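Local coordinates for protein acetate CoA-transferase subunit beta (Escherichia coli DH5[alpha], PDB 5DBN) that transfers coenzyme A from acetyl-CoA to acetoacetate and other short-chain fatty acids, through a covalent enzyme-CoA intermediate, in the degradation of these acids, at residues Ala12-Asp17 with Val173-Asp178. Numbering follows the deposited sequence.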
loop_
_atom_site.group_PDB
_atom_site.type_symbol
_atom_site.label_atom_id
_atom_site.label_comp_id
_atom_site.label_asym_id
_atom_site.label_seq_id
_atom_site.Cartn_x
_atom_site.Cartn_y
_atom_site.Cartn_z
ATOM N N ALA B 12 -11.070 25.663 17.354
ATOM C CA ALA B 12 -11.963 25.710 16.202
ATOM C C ALA B 12 -11.674 26.925 15.325
ATOM O O ALA B 12 -11.769 26.855 14.101
ATOM C CB ALA B 12 -13.413 25.723 16.661
ATOM N N GLN B 13 -11.324 28.038 15.962
ATOM C CA GLN B 13 -11.004 29.268 15.243
ATOM C C GLN B 13 -9.665 29.177 14.508
ATOM O O GLN B 13 -9.367 30.004 13.648
ATOM C CB GLN B 13 -10.995 30.457 16.208
ATOM C CG GLN B 13 -12.378 30.839 16.721
ATOM C CD GLN B 13 -12.344 31.928 17.778
ATOM O OE1 GLN B 13 -11.282 32.281 18.292
ATOM N NE2 GLN B 13 -13.512 32.468 18.108
ATOM N N GLU B 14 -8.868 28.163 14.835
ATOM C CA GLU B 14 -7.558 27.990 14.210
ATOM C C GLU B 14 -7.676 27.313 12.852
ATOM O O GLU B 14 -6.855 27.540 11.962
ATOM C CB GLU B 14 -6.637 27.163 15.110
ATOM C CG GLU B 14 -5.192 27.098 14.636
ATOM C CD GLU B 14 -4.474 28.432 14.720
ATOM O OE1 GLU B 14 -4.978 29.346 15.409
ATOM O OE2 GLU B 14 -3.405 28.566 14.090
ATOM N N LEU B 15 -8.699 26.480 12.701
ATOM C CA LEU B 15 -8.880 25.706 11.482
ATOM C C LEU B 15 -9.286 26.595 10.312
ATOM O O LEU B 15 -10.044 27.549 10.483
ATOM C CB LEU B 15 -9.935 24.620 11.698
ATOM C CG LEU B 15 -9.708 23.700 12.898
ATOM C CD1 LEU B 15 -10.850 22.706 13.032
ATOM C CD2 LEU B 15 -8.376 22.975 12.782
ATOM N N ARG B 16 -8.777 26.267 9.127
ATOM C CA ARG B 16 -9.113 26.998 7.908
ATOM C C ARG B 16 -10.123 26.239 7.055
ATOM O O ARG B 16 -10.214 25.011 7.111
ATOM C CB ARG B 16 -7.859 27.306 7.082
ATOM C CG ARG B 16 -6.958 28.384 7.679
ATOM C CD ARG B 16 -5.757 28.661 6.780
ATOM N NE ARG B 16 -4.920 29.753 7.275
ATOM C CZ ARG B 16 -3.984 29.643 8.214
ATOM N NH1 ARG B 16 -3.734 28.475 8.792
ATOM N NH2 ARG B 16 -3.290 30.716 8.572
ATOM N N ASP B 17 -10.884 26.998 6.272
ATOM C CA ASP B 17 -11.912 26.452 5.397
ATOM C C ASP B 17 -11.319 25.462 4.401
ATOM O O ASP B 17 -10.393 25.794 3.661
ATOM C CB ASP B 17 -12.626 27.592 4.659
ATOM C CG ASP B 17 -13.796 27.113 3.817
ATOM O OD1 ASP B 17 -14.553 26.232 4.279
ATOM O OD2 ASP B 17 -13.962 27.628 2.691
ATOM N N VAL B 173 -2.408 30.498 24.869
ATOM C CA VAL B 173 -2.032 29.821 23.631
ATOM C C VAL B 173 -0.530 29.946 23.395
ATOM O O VAL B 173 0.009 31.051 23.351
ATOM C CB VAL B 173 -2.786 30.398 22.410
ATOM C CG1 VAL B 173 -2.386 29.672 21.134
ATOM C CG2 VAL B 173 -4.291 30.312 22.616
ATOM N N PHE B 174 0.135 28.800 23.264
ATOM C CA PHE B 174 1.562 28.747 22.954
ATOM C C PHE B 174 1.787 28.258 21.526
ATOM O O PHE B 174 1.025 27.432 21.022
ATOM C CB PHE B 174 2.303 27.819 23.920
ATOM C CG PHE B 174 2.250 28.252 25.359
ATOM C CD1 PHE B 174 3.149 29.185 25.851
ATOM C CD2 PHE B 174 1.319 27.705 26.227
ATOM C CE1 PHE B 174 3.112 29.572 27.175
ATOM C CE2 PHE B 174 1.278 28.090 27.551
ATOM C CZ PHE B 174 2.173 29.025 28.026
ATOM N N ARG B 175 2.833 28.768 20.880
ATOM C CA ARG B 175 3.239 28.269 19.566
ATOM C C ARG B 175 4.726 27.914 19.560
ATOM O O ARG B 175 5.545 28.619 20.152
ATOM C CB ARG B 175 2.947 29.298 18.473
ATOM C CG ARG B 175 1.472 29.573 18.248
ATOM C CD ARG B 175 1.263 30.455 17.030
ATOM N NE ARG B 175 -0.129 30.879 16.884
ATOM C CZ ARG B 175 -1.087 30.156 16.310
ATOM N NH1 ARG B 175 -0.825 28.948 15.828
ATOM N NH2 ARG B 175 -2.319 30.641 16.227
ATOM N N PHE B 176 5.063 26.813 18.892
ATOM C CA PHE B 176 6.456 26.403 18.725
ATOM C C PHE B 176 6.951 26.773 17.332
ATOM O O PHE B 176 6.517 26.195 16.334
ATOM C CB PHE B 176 6.619 24.898 18.958
ATOM C CG PHE B 176 6.319 24.464 20.365
ATOM C CD1 PHE B 176 7.316 24.455 21.326
ATOM C CD2 PHE B 176 5.048 24.054 20.724
ATOM C CE1 PHE B 176 7.049 24.054 22.620
ATOM C CE2 PHE B 176 4.773 23.651 22.019
ATOM C CZ PHE B 176 5.777 23.650 22.968
ATOM N N ILE B 177 7.867 27.737 17.279
ATOM C CA ILE B 177 8.361 28.274 16.016
ATOM C C ILE B 177 9.884 28.223 15.974
ATOM O O ILE B 177 10.557 28.869 16.777
ATOM C CB ILE B 177 7.895 29.729 15.807
ATOM C CG1 ILE B 177 6.386 29.838 16.063
ATOM C CG2 ILE B 177 8.267 30.208 14.403
ATOM C CD1 ILE B 177 5.823 31.236 15.912
ATOM N N ASP B 178 10.417 27.446 15.035
ATOM C CA ASP B 178 11.860 27.288 14.874
ATOM C C ASP B 178 12.534 26.857 16.176
ATOM O O ASP B 178 13.537 27.439 16.591
ATOM C CB ASP B 178 12.487 28.590 14.363
ATOM C CG ASP B 178 11.996 28.969 12.979
ATOM O OD1 ASP B 178 11.758 28.057 12.157
ATOM O OD2 ASP B 178 11.851 30.180 12.710
#
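Glu14 and Arg175 join two backbones that stay well apart, the closest CA atoms being those of Glu14 and Val173 at 11.1 Å. Residues 12-17 lead from the end of helix 3-12 toward strand 20-23, while 173-177 belong to strand 172-177 of the large mixed sheet, and Asp178 follows in the turn. Two long side chains, coming from opposite directions, bridge the gap. Glu14 has CG anti to its own nitrogen (chi1 -172°) and bends at the next bond, which brings its carboxylate to the arginine. Arg175 runs extended from CG to NE and presents the NH1/NH2 end of its guanidinium. The grip is end-on, with NH2 mainly on OE1 and NH1 on OE2. Arg175 NH2 donates to Glu14 OE1 at 3.1 Å; the oxygen lies in the guanidinium plane, and the nitrogen comes on the syn side but tilted 31° out of the carboxylate plane. Arg175 NH1 reaches Glu14 OE2, also at 3.1 Å, but from above the carboxylate plane. A weak third bond joins Arg175 NH2 to Glu14 OE2 at 3.2 Å. The two flat groups are turned 43° against each other, so the pair is not a coplanar double bridge. Glu14 is also shared. Its OE2 forms a salt bridge with Lys134, and its OE1 forms one with Arg10 of the preceding helix. On the sheet side, both Glu14 and Arg175 rest on Met166 of the adjacent strand 166-168. The contact is a surface salt bridge, away from the predicted active-site glutamate, and it ties the loop after the first helix to the sheet. Three basic side chains meet one carboxylate here. That concentration of positive charge would be expected to keep Glu14 ionised, and its carboxylate probably offsets the closeness of Arg10 and Arg175.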